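PDB 6F5Z: 24-sterol C-methyltransferase from Haloferax volcanii, which probably transfers methyl groups from S-adenosylmethionine, binds the product S-adenosyl-L-homocysteine, and forms a holoenzyme with the Trm112 methyltransferase activator. Local coordinates for residues S88-D93 with L97-D102; E111-A116 with H120-E125; A166-A171 with G217-V222. One frame throughout, in Å; residues are numbered along the deposited sequence.

Contact 1 of 3, residues S88-D93 with L97-D102; sequences SFLVGD and LPFDDD. With SAH (S-adenosyl-L-homocysteine), chain G.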
loop_
_atom_site.group_PDB
_atom_site.type_symbol
_atom_site.label_atom_id
_atom_site.label_comp_id
_atom_site.label_asym_id
_atom_site.label_seq_id
_atom_site.Cartn_x
_atom_site.Cartn_y
_atom_site.Cartn_z
ATOM N N SER B 88 -11.871 -14.827 17.252
ATOM C CA SER B 88 -12.834 -15.913 17.143
ATOM C C SER B 88 -12.728 -16.556 15.792
ATOM O O SER B 88 -12.112 -15.998 14.870
ATOM C CB SER B 88 -14.247 -15.380 17.315
ATOM O OG SER B 88 -14.565 -14.470 16.267
ATOM N N PHE B 89 -13.291 -17.766 15.694
ATOM C CA PHE B 89 -13.239 -18.587 14.492
ATOM C C PHE B 89 -14.601 -19.112 14.126
ATOM O O PHE B 89 -15.459 -19.346 14.991
ATOM C CB PHE B 89 -12.219 -19.733 14.685
ATOM C CG PHE B 89 -10.834 -19.178 14.926
ATOM C CD1 PHE B 89 -10.057 -18.720 13.860
ATOM C CD2 PHE B 89 -10.354 -18.989 16.224
ATOM C CE1 PHE B 89 -8.810 -18.121 14.084
ATOM C CE2 PHE B 89 -9.103 -18.389 16.450
ATOM C CZ PHE B 89 -8.336 -17.970 15.380
ATOM N N LEU B 90 -14.838 -19.260 12.822
ATOM C CA LEU B 90 -16.141 -19.706 12.322
ATOM C C LEU B 90 -15.967 -20.453 11.014
ATOM O O LEU B 90 -14.985 -20.247 10.272
ATOM C CB LEU B 90 -17.100 -18.500 12.120
ATOM C CG LEU B 90 -16.708 -17.463 11.038
ATOM C CD1 LEU B 90 -17.935 -16.865 10.391
ATOM C CD2 LEU B 90 -15.841 -16.325 11.603
ATOM N N VAL B 91 -16.917 -21.337 10.752
ATOM C CA VAL B 91 -16.971 -22.044 9.481
ATOM C C VAL B 91 -17.791 -21.167 8.538
ATOM O O VAL B 91 -18.889 -20.723 8.872
ATOM C CB VAL B 91 -17.587 -23.479 9.614
ATOM C CG1 VAL B 91 -17.390 -24.293 8.327
ATOM C CG2 VAL B 91 -16.958 -24.228 10.794
ATOM N N GLY B 92 -17.274 -20.943 7.338
ATOM C CA GLY B 92 -17.977 -20.165 6.348
ATOM C C GLY B 92 -17.422 -20.401 4.960
ATOM O O GLY B 92 -16.465 -21.180 4.791
ATOM N N ASP B 93 -18.014 -19.712 3.978
ATOM C CA ASP B 93 -17.594 -19.866 2.593
ATOM C C ASP B 93 -17.391 -18.510 1.950
ATOM O O ASP B 93 -18.166 -17.588 2.177
ATOM C CB ASP B 93 -18.614 -20.708 1.794
ATOM C CG ASP B 93 -18.117 -21.013 0.387
ATOM O OD1 ASP B 93 -17.205 -21.854 0.254
ATOM O OD2 ASP B 93 -18.553 -20.314 -0.565
ATOM N N LEU B 97 -20.296 -14.113 2.549
ATOM C CA LEU B 97 -19.676 -13.758 3.839
ATOM C C LEU B 97 -20.736 -13.373 4.856
ATOM O O LEU B 97 -21.536 -12.468 4.601
ATOM C CB LEU B 97 -18.628 -12.661 3.691
ATOM C CG LEU B 97 -17.530 -12.960 2.648
ATOM C CD1 LEU B 97 -16.519 -11.773 2.554
ATOM C CD2 LEU B 97 -16.806 -14.291 2.940
ATOM N N PRO B 98 -20.666 -14.011 6.049
ATOM C CA PRO B 98 -21.715 -13.836 7.055
ATOM C C PRO B 98 -21.469 -12.644 7.963
ATOM O O PRO B 98 -21.607 -12.739 9.184
ATOM C CB PRO B 98 -21.697 -15.181 7.796
ATOM C CG PRO B 98 -20.250 -15.561 7.798
ATOM C CD PRO B 98 -19.732 -15.091 6.442
ATOM N N PHE B 99 -21.138 -11.503 7.338
ATOM C CA PHE B 99 -20.911 -10.250 8.045
ATOM C C PHE B 99 -21.750 -9.163 7.458
ATOM O O PHE B 99 -21.987 -9.131 6.230
ATOM C CB PHE B 99 -19.435 -9.819 7.978
ATOM C CG PHE B 99 -18.505 -10.856 8.522
ATOM C CD1 PHE B 99 -18.234 -10.923 9.882
ATOM C CD2 PHE B 99 -17.886 -11.770 7.680
ATOM C CE1 PHE B 99 -17.427 -11.941 10.393
ATOM C CE2 PHE B 99 -17.052 -12.766 8.194
ATOM C CZ PHE B 99 -16.850 -12.856 9.543
ATOM N N ASP B 100 -22.220 -8.253 8.329
ATOM C CA ASP B 100 -23.019 -7.114 7.909
ATOM C C ASP B 100 -22.279 -6.200 6.937
ATOM O O ASP B 100 -21.043 -6.155 6.952
ATOM C CB ASP B 100 -23.346 -6.254 9.140
ATOM C CG ASP B 100 -24.401 -6.838 10.044
ATOM O OD1 ASP B 100 -25.102 -7.778 9.611
ATOM O OD2 ASP B 100 -24.558 -6.330 11.175
ATOM N N ASP B 101 -23.024 -5.415 6.149
ATOM C CA ASP B 101 -22.399 -4.407 5.304
ATOM C C ASP B 101 -21.608 -3.430 6.176
ATOM O O ASP B 101 -22.059 -3.067 7.261
ATOM C CB ASP B 101 -23.449 -3.562 4.550
ATOM C CG ASP B 101 -24.298 -4.281 3.529
ATOM O OD1 ASP B 101 -24.272 -5.521 3.505
ATOM O OD2 ASP B 101 -25.044 -3.593 2.793
ATOM N N ASP B 102 -20.459 -2.965 5.688
ATOM C CA ASP B 102 -19.683 -1.899 6.323
ATOM C C ASP B 102 -19.444 -2.143 7.806
ATOM O O ASP B 102 -19.633 -1.230 8.624
ATOM C CB ASP B 102 -20.379 -0.534 6.124
ATOM C CG ASP B 102 -20.667 -0.072 4.706
ATOM O OD1 ASP B 102 -20.120 -0.667 3.754
ATOM O OD2 ASP B 102 -21.433 0.887 4.545
HETATM N N SAH G . -4.137 -18.537 5.352
HETATM C CA SAH G . -3.529 -19.810 5.824
HETATM C CB SAH G . -4.137 -21.106 5.154
HETATM C CG SAH G . -3.888 -21.174 3.651
HETATM S SD SAH G . -4.595 -22.711 2.950
HETATM C C SAH G . -1.990 -19.824 5.632
HETATM O O SAH G . -1.496 -18.727 5.128
HETATM O OXT SAH G . -1.314 -20.778 5.945
HETATM C "C5'" SAH G . -6.217 -22.182 2.347
HETATM C "C4'" SAH G . -7.266 -22.078 3.438
HETATM O "O4'" SAH G . -8.473 -21.538 2.840
HETATM C "C3'" SAH G . -7.631 -23.457 4.001
HETATM O "O3'" SAH G . -7.616 -23.486 5.428
HETATM C "C2'" SAH G . -8.979 -23.769 3.341
HETATM O "O2'" SAH G . -9.843 -24.620 4.090
HETATM C "C1'" SAH G . -9.576 -22.375 3.147
HETATM N N9 SAH G . -10.535 -22.271 2.045
HETATM C C8 SAH G . -10.325 -22.609 0.730
HETATM N N7 SAH G . -11.347 -22.365 -0.054
HETATM C C5 SAH G . -12.295 -21.822 0.800
HETATM C C6 SAH G . -13.611 -21.352 0.589
HETATM N N6 SAH G . -14.238 -21.384 -0.595
HETATM N N1 SAH G . -14.291 -20.877 1.663
HETATM C C2 SAH G . -13.699 -20.899 2.865
HETATM N N3 SAH G . -12.470 -21.314 3.186
HETATM C C4 SAH G . -11.808 -21.763 2.099
#

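Contact 2 of 3, residues E111-A116 with H120-E125; sequences EAFYYA and HHTLEE. With SAH (S-adenosyl-L-homocysteine), chain G.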
loop_
_atom_site.group_PDB
_atom_site.type_symbol
_atom_site.label_atom_id
_atom_site.label_comp_id
_atom_site.label_asym_id
_atom_site.label_seq_id
_atom_site.Cartn_x
_atom_site.Cartn_y
_atom_site.Cartn_z
ATOM N N GLU B 111 -2.880 -17.153 0.657
ATOM C CA GLU B 111 -2.894 -18.487 0.072
ATOM C C GLU B 111 -4.281 -19.130 0.108
ATOM O O GLU B 111 -4.360 -20.370 0.232
ATOM C CB GLU B 111 -1.837 -19.361 0.808
ATOM C CG GLU B 111 -0.427 -19.054 0.339
ATOM C CD GLU B 111 -0.196 -19.620 -1.047
ATOM O OE1 GLU B 111 -0.774 -19.079 -2.023
ATOM O OE2 GLU B 111 0.465 -20.679 -1.149
ATOM N N ALA B 112 -5.349 -18.358 -0.154
ATOM C CA ALA B 112 -6.704 -18.916 -0.102
ATOM C C ALA B 112 -7.594 -18.361 -1.174
ATOM O O ALA B 112 -8.529 -19.016 -1.604
ATOM C CB ALA B 112 -7.347 -18.618 1.255
ATOM N N PHE B 113 -7.366 -17.099 -1.566
ATOM C CA PHE B 113 -8.325 -16.433 -2.437
ATOM C C PHE B 113 -8.607 -17.159 -3.742
ATOM O O PHE B 113 -9.759 -17.164 -4.186
ATOM C CB PHE B 113 -7.899 -14.984 -2.712
ATOM C CG PHE B 113 -8.774 -14.253 -3.697
ATOM C CD1 PHE B 113 -9.972 -13.686 -3.292
ATOM C CD2 PHE B 113 -8.431 -14.198 -5.047
ATOM C CE1 PHE B 113 -10.792 -13.030 -4.226
ATOM C CE2 PHE B 113 -9.264 -13.569 -5.982
ATOM C CZ PHE B 113 -10.422 -12.984 -5.561
ATOM N N TYR B 114 -7.574 -17.753 -4.308
ATOM C CA TYR B 114 -7.682 -18.377 -5.616
ATOM C C TYR B 114 -8.449 -19.701 -5.563
ATOM O O TYR B 114 -8.667 -20.291 -6.625
ATOM C CB TYR B 114 -6.317 -18.501 -6.254
ATOM C CG TYR B 114 -5.283 -19.141 -5.358
ATOM C CD1 TYR B 114 -5.184 -20.524 -5.254
ATOM C CD2 TYR B 114 -4.349 -18.367 -4.669
ATOM C CE1 TYR B 114 -4.200 -21.129 -4.482
ATOM C CE2 TYR B 114 -3.373 -18.960 -3.864
ATOM C CZ TYR B 114 -3.284 -20.344 -3.788
ATOM O OH TYR B 114 -2.278 -20.954 -3.063
ATOM N N TYR B 115 -8.901 -20.147 -4.378
ATOM C CA TYR B 115 -9.767 -21.327 -4.325
ATOM C C TYR B 115 -11.242 -20.888 -4.372
ATOM O O TYR B 115 -12.134 -21.751 -4.436
ATOM C CB TYR B 115 -9.531 -22.110 -3.017
ATOM C CG TYR B 115 -8.144 -22.682 -2.872
ATOM C CD1 TYR B 115 -7.720 -23.753 -3.661
ATOM C CD2 TYR B 115 -7.264 -22.192 -1.913
ATOM C CE1 TYR B 115 -6.453 -24.311 -3.500
ATOM C CE2 TYR B 115 -5.975 -22.701 -1.787
ATOM C CZ TYR B 115 -5.575 -23.767 -2.574
ATOM O OH TYR B 115 -4.313 -24.306 -2.416
ATOM N N ALA B 116 -11.538 -19.565 -4.302
ATOM C CA ALA B 116 -12.940 -19.109 -4.326
ATOM C C ALA B 116 -13.629 -19.641 -5.575
ATOM O O ALA B 116 -13.026 -19.599 -6.648
ATOM C CB ALA B 116 -13.019 -17.591 -4.318
ATOM N N HIS B 120 -14.712 -13.137 -8.498
ATOM C CA HIS B 120 -15.234 -11.784 -8.679
ATOM C C HIS B 120 -16.345 -11.500 -7.630
ATOM O O HIS B 120 -16.382 -10.405 -7.060
ATOM C CB HIS B 120 -15.738 -11.622 -10.123
ATOM C CG HIS B 120 -14.607 -11.491 -11.102
ATOM N ND1 HIS B 120 -14.312 -12.474 -12.043
ATOM C CD2 HIS B 120 -13.738 -10.463 -11.258
ATOM C CE1 HIS B 120 -13.284 -11.996 -12.742
ATOM N NE2 HIS B 120 -12.901 -10.790 -12.288
ATOM N N HIS B 121 -17.220 -12.487 -7.353
ATOM C CA HIS B 121 -18.272 -12.285 -6.345
ATOM C C HIS B 121 -17.658 -12.177 -4.944
ATOM O O HIS B 121 -18.095 -11.361 -4.140
ATOM C CB HIS B 121 -19.334 -13.382 -6.406
ATOM C CG HIS B 121 -20.430 -13.203 -5.402
ATOM N ND1 HIS B 121 -21.255 -12.088 -5.419
ATOM C CD2 HIS B 121 -20.738 -13.951 -4.318
ATOM C CE1 HIS B 121 -22.066 -12.227 -4.378
ATOM N NE2 HIS B 121 -21.788 -13.326 -3.689
ATOM N N THR B 122 -16.601 -12.951 -4.685
ATOM C CA THR B 122 -15.929 -12.827 -3.370
ATOM C C THR B 122 -15.387 -11.394 -3.221
ATOM O O THR B 122 -15.514 -10.822 -2.144
ATOM C CB THR B 122 -14.843 -13.890 -3.229
ATOM O OG1 THR B 122 -15.501 -15.174 -3.185
ATOM C CG2 THR B 122 -14.017 -13.704 -1.948
ATOM N N LEU B 123 -14.775 -10.809 -4.276
ATOM C CA LEU B 123 -14.294 -9.434 -4.156
ATOM C C LEU B 123 -15.424 -8.437 -3.859
ATOM O O LEU B 123 -15.250 -7.501 -3.104
ATOM C CB LEU B 123 -13.536 -9.008 -5.409
ATOM C CG LEU B 123 -12.204 -9.715 -5.608
ATOM C CD1 LEU B 123 -11.654 -9.488 -7.006
ATOM C CD2 LEU B 123 -11.170 -9.277 -4.539
ATOM N N GLU B 124 -16.594 -8.633 -4.487
ATOM C CA GLU B 124 -17.754 -7.779 -4.237
ATOM C C GLU B 124 -18.229 -7.937 -2.775
ATOM O O GLU B 124 -18.565 -6.940 -2.131
ATOM C CB GLU B 124 -18.886 -8.154 -5.201
ATOM C CG GLU B 124 -18.563 -7.767 -6.639
ATOM C CD GLU B 124 -19.355 -8.515 -7.698
ATOM O OE1 GLU B 124 -20.308 -9.248 -7.339
ATOM O OE2 GLU B 124 -18.966 -8.435 -8.886
ATOM N N GLU B 125 -18.169 -9.182 -2.249
ATOM C CA GLU B 125 -18.530 -9.457 -0.851
ATOM C C GLU B 125 -17.556 -8.774 0.111
ATOM O O GLU B 125 -17.962 -8.272 1.166
ATOM C CB GLU B 125 -18.537 -10.951 -0.597
ATOM C CG GLU B 125 -19.831 -11.647 -1.006
ATOM C CD GLU B 125 -20.976 -11.224 -0.102
ATOM O OE1 GLU B 125 -21.094 -11.781 1.016
ATOM O OE2 GLU B 125 -21.733 -10.309 -0.503
HETATM N N SAH G . -4.137 -18.537 5.352
HETATM C CA SAH G . -3.529 -19.810 5.824
HETATM C CB SAH G . -4.137 -21.106 5.154
HETATM C CG SAH G . -3.888 -21.174 3.651
HETATM S SD SAH G . -4.595 -22.711 2.950
HETATM C C SAH G . -1.990 -19.824 5.632
HETATM O O SAH G . -1.496 -18.727 5.128
HETATM O OXT SAH G . -1.314 -20.778 5.945
HETATM C "C5'" SAH G . -6.217 -22.182 2.347
HETATM C "C4'" SAH G . -7.266 -22.078 3.438
HETATM O "O4'" SAH G . -8.473 -21.538 2.840
HETATM C "C3'" SAH G . -7.631 -23.457 4.001
HETATM O "O3'" SAH G . -7.616 -23.486 5.428
HETATM C "C2'" SAH G . -8.979 -23.769 3.341
HETATM O "O2'" SAH G . -9.843 -24.620 4.090
HETATM C "C1'" SAH G . -9.576 -22.375 3.147
HETATM N N9 SAH G . -10.535 -22.271 2.045
HETATM C C8 SAH G . -10.325 -22.609 0.730
HETATM N N7 SAH G . -11.347 -22.365 -0.054
HETATM C C5 SAH G . -12.295 -21.822 0.800
HETATM C C6 SAH G . -13.611 -21.352 0.589
HETATM N N6 SAH G . -14.238 -21.384 -0.595
HETATM N N1 SAH G . -14.291 -20.877 1.663
HETATM C C2 SAH G . -13.699 -20.899 2.865
HETATM N N3 SAH G . -12.470 -21.314 3.186
HETATM C C4 SAH G . -11.808 -21.763 2.099
#

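Contact 3 of 3, residues A166-A171 with G217-V222; sequences AEYREA and GTLLTV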
loop_
_atom_site.group_PDB
_atom_site.type_symbol
_atom_site.label_atom_id
_atom_site.label_comp_id
_atom_site.label_asym_id
_atom_site.label_seq_id
_atom_site.Cartn_x
_atom_site.Cartn_y
_atom_site.Cartn_z
ATOM N N ALA B 166 -1.800 -8.035 -13.390
ATOM C CA ALA B 166 -2.774 -7.107 -14.006
ATOM C C ALA B 166 -4.211 -7.553 -13.802
ATOM O O ALA B 166 -5.100 -6.733 -13.527
ATOM C CB ALA B 166 -2.463 -6.917 -15.492
ATOM N N GLU B 167 -4.462 -8.853 -13.916
ATOM C CA GLU B 167 -5.825 -9.349 -13.703
ATOM C C GLU B 167 -6.321 -9.131 -12.279
ATOM O O GLU B 167 -7.514 -8.870 -12.066
ATOM C CB GLU B 167 -5.936 -10.818 -14.094
ATOM C CG GLU B 167 -5.991 -10.980 -15.614
ATOM C CD GLU B 167 -5.791 -12.398 -16.115
ATOM O OE1 GLU B 167 -5.024 -13.166 -15.491
ATOM O OE2 GLU B 167 -6.364 -12.721 -17.181
ATOM N N TYR B 168 -5.416 -9.238 -11.271
ATOM C CA TYR B 168 -5.824 -8.958 -9.888
ATOM C C TYR B 168 -6.175 -7.465 -9.773
ATOM O O TYR B 168 -7.191 -7.140 -9.178
ATOM C CB TYR B 168 -4.667 -9.253 -8.912
ATOM C CG TYR B 168 -4.744 -10.663 -8.375
ATOM C CD1 TYR B 168 -5.550 -10.970 -7.278
ATOM C CD2 TYR B 168 -4.032 -11.709 -8.976
ATOM C CE1 TYR B 168 -5.672 -12.278 -6.811
ATOM C CE2 TYR B 168 -4.120 -13.017 -8.484
ATOM C CZ TYR B 168 -4.974 -13.302 -7.431
ATOM O OH TYR B 168 -5.122 -14.585 -6.977
ATOM N N ARG B 169 -5.401 -6.565 -10.403
ATOM C CA ARG B 169 -5.730 -5.132 -10.290
ATOM C C ARG B 169 -7.074 -4.841 -10.971
ATOM O O ARG B 169 -7.908 -4.115 -10.413
ATOM C CB ARG B 169 -4.622 -4.253 -10.905
ATOM C CG ARG B 169 -3.258 -4.462 -10.254
ATOM C CD ARG B 169 -2.238 -3.347 -10.557
ATOM N NE ARG B 169 -2.070 -3.098 -11.991
ATOM C CZ ARG B 169 -1.252 -3.797 -12.777
ATOM N NH1 ARG B 169 -0.583 -4.847 -12.294
ATOM N NH2 ARG B 169 -1.113 -3.474 -14.060
ATOM N N GLU B 170 -7.270 -5.421 -12.172
ATOM C CA GLU B 170 -8.507 -5.203 -12.904
ATOM C C GLU B 170 -9.699 -5.748 -12.133
ATOM O O GLU B 170 -10.734 -5.089 -12.060
ATOM C CB GLU B 170 -8.421 -5.876 -14.287
ATOM C CG GLU B 170 -7.367 -5.264 -15.210
ATOM C CD GLU B 170 -6.878 -6.125 -16.372
ATOM O OE1 GLU B 170 -7.434 -7.225 -16.595
ATOM O OE2 GLU B 170 -5.921 -5.701 -17.058
ATOM N N ALA B 171 -9.565 -6.956 -11.531
ATOM C CA ALA B 171 -10.694 -7.549 -10.800
ATOM C C ALA B 171 -11.017 -6.701 -9.567
ATOM O O ALA B 171 -12.188 -6.559 -9.214
ATOM C CB ALA B 171 -10.331 -8.957 -10.354
ATOM N N GLY B 217 8.389 -14.708 -5.550
ATOM C CA GLY B 217 7.824 -14.654 -4.201
ATOM C C GLY B 217 6.295 -14.645 -4.186
ATOM O O GLY B 217 5.635 -15.222 -5.064
ATOM N N THR B 218 5.738 -14.003 -3.160
ATOM C CA THR B 218 4.299 -13.902 -2.945
ATOM C C THR B 218 3.780 -12.618 -3.571
ATOM O O THR B 218 4.347 -11.549 -3.350
ATOM C CB THR B 218 4.028 -13.857 -1.424
ATOM O OG1 THR B 218 4.437 -15.120 -0.861
ATOM C CG2 THR B 218 2.564 -13.666 -1.072
ATOM N N LEU B 219 2.674 -12.724 -4.325
ATOM C CA LEU B 219 2.068 -11.512 -4.873
ATOM C C LEU B 219 1.135 -10.920 -3.808
ATOM O O LEU B 219 0.304 -11.631 -3.238
ATOM C CB LEU B 219 1.230 -11.902 -6.118
ATOM C CG LEU B 219 0.229 -10.820 -6.622
ATOM C CD1 LEU B 219 0.962 -9.602 -7.130
ATOM C CD2 LEU B 219 -0.583 -11.371 -7.806
ATOM N N LEU B 220 1.247 -9.604 -3.556
ATOM C CA LEU B 220 0.339 -8.932 -2.657
ATOM C C LEU B 220 -0.368 -7.847 -3.428
ATOM O O LEU B 220 0.303 -7.020 -4.054
ATOM C CB LEU B 220 1.085 -8.280 -1.476
ATOM C CG LEU B 220 0.243 -7.336 -0.586
ATOM C CD1 LEU B 220 -0.834 -8.141 0.206
ATOM C CD2 LEU B 220 1.168 -6.571 0.402
ATOM N N THR B 221 -1.735 -7.828 -3.344
ATOM C CA THR B 221 -2.484 -6.712 -3.945
ATOM C C THR B 221 -3.320 -6.124 -2.820
ATOM O O THR B 221 -3.946 -6.863 -2.062
ATOM C CB THR B 221 -3.403 -7.202 -5.082
ATOM O OG1 THR B 221 -2.651 -8.042 -5.985
ATOM C CG2 THR B 221 -4.016 -6.031 -5.895
ATOM N N VAL B 222 -3.313 -4.787 -2.694
ATOM C CA VAL B 222 -4.041 -4.086 -1.622
ATOM C C VAL B 222 -5.155 -3.248 -2.235
ATOM O O VAL B 222 -4.869 -2.454 -3.144
ATOM C CB VAL B 222 -3.087 -3.176 -0.839
ATOM C CG1 VAL B 222 -3.819 -2.357 0.237
ATOM C CG2 VAL B 222 -1.978 -4.020 -0.185
#

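Contact 1 of 3, residues S88-D93 with L97-D102
With its CG between the backbone N and the carbonyl carbon (chi1 65°), Leu90 sets CD1 against Pro98 and CD2 near Phe99. CD1 lies 3.7 Å from CG of the Pro98 ring. CD2 comes obliquely to the Phe99 ring, 4.2 Å from CZ. Phe99 arrives from the opposite direction, and Phe66 on strand 64-69 meets its ring edge-to-face. Pro98 is the centre of an inverse gamma turn. Further along, methyl CD2 of Leu97 lies 3.6 Å from the carbonyl O of Asp93. Val91, Pro98 and Asp100 make backbone hydrogen bonds with the UPF0434 family chain, probably the Trm112 activator.

Asp93 turns away from the loop at its first side-chain bond, and CG anti to the backbone N (chi1 -174°) places OD1 beside SAH. OD1 of Asp93 accepts a weak hydrogen bond from N6 of SAH, 3.1 Å long and bent to 132°. Its OD2 accepts a hydrogen bond from the backbone N of Asp95, which helps to hold the carboxylate's rotation. With an alanine here, the adenine amino group is likely to lose this acceptor and the Asp95 N-H its mate. Apolar side chains thus hold loop to strand, while Asp93 serves the adenine, as in class I methyltransferases.

Contact 2 of 3, residues E111-A116 with H120-E125
Phe113 and Leu123 carry this contact. The two side chains cross at about a right angle. Ring atom CZ of Phe113 lies 3.7 Å from CG of Leu123, and Leu123 CD2 is 3.8 Å from Phe113 CE1. The branch point of the leucine thus sits against the outer end of the ring. Thr122 adds its methyl, with CG2 4.0 Å from Phe113 CE1. The hydroxyl OG1 of Thr122 lies 3.6 Å from CB of Ala116.

The next shell sets these groups in place. Phe113 has CG anti to the backbone N (chi1 175°), which carries the ring from the 3-10 turn 113-115 to the helix. The buried Thr122 hydroxyl is hydrogen-bonded to the carbonyl O of Phe94. Strand 134-140 backs the pair, with Cys138 against Phe113 and Phe136 against Leu123.

Farther out, the loop and turn 111-116 reach SAH. Ala112 CB is 3.5 Å from the ribose O4', and Tyr115 CB is 3.5 Å from the adenine N7. CE1 of Tyr114 lies over one face of the Tyr115 ring, offset toward the rim. Tyr114 OH donates a 2.6 Å bond to Glu111 OE1, met from above the carboxylate plane. That oxygen also accepts a hydrogen bond from the backbone N of Asn141. Glu111 is thereby tied to Tyr114 and to Asn141, just after strand 134-140.

Packing to helix 119-129 is mostly apolar, and its buried hydroxyl is satisfied by Phe94 O. Glu111, Ala112 and Tyr115 meanwhile line the SAH pocket.

Contact 3 of 3, residues A166-A171 with G217-V222
Tyr168 packs closely against two residues of the strand. Its CD2 lies 3.7 Å from CD2 of Leu219, and the same leucine methyl, Leu219 CD2, is 4.0 Å from Tyr168 CE2. At the root of the side chain, Tyr168 CB is 3.8 Å from OG1 of Thr221. Both strand side chains reach the ring obliquely. Leu219 has CG anti to the backbone N (chi1 165°), which places CD2 beside the tyrosine ring. Leu219 and Thr221, two residues apart, point to the same side of the strand and face the helix together. The Thr221 hydroxyl is hydrogen-bonded to Gln182 NE2 on the neighbouring strand 178-185, so this buried polar atom is satisfied beside the ring. Trp163 meets the Tyr168 ring edge-to-face.

The other side of the helix is looser. Glu170 is exposed, and Ala166 and Glu167 are partly so. Arg169 lies at the margin, its side chain coming no closer than 4.7 Å to any atom of segment 217-222. One face of its guanidinium lies over Ala166 CA, offset toward the rim. NH1 bonds to Gln182 OE1, and NE forms a salt bridge with Glu37 of the second subunit.

Gln182 therefore serves both the packed and the outer part. Helix 165-174 packs on the mixed sheet, whose strand order is 3-2-1-4-5-7-6. Antiparallel strand 218-224 between 134-140 and 178-185 is characteristic of the Rossmann-like methyltransferase fold.

The three contacts follow one another along the chain and run across one mixed sheet. Contact 1 sits at the outermost strand 87-91, contact 2 follows strand 104-110, and contact 3 lies on strand 218-224. Neighbouring centres are about 14 Å apart for contacts 1 and 2 and about 12 Å for contacts 2 and 3. Leu97 N probably bonds to Glu125 OE1, joining contacts 1 and 2. Leu123 and His120 pack on Ala171, and Phe113 on Tyr168, joining contacts 2 and 3. Contacts 1 and 2 both touch SAH and so help to build its pocket, with contact 1 also bordering the UPF0434 family chain. Contact 3 packs the other half of the sheet, where Arg169 reaches the second subunit.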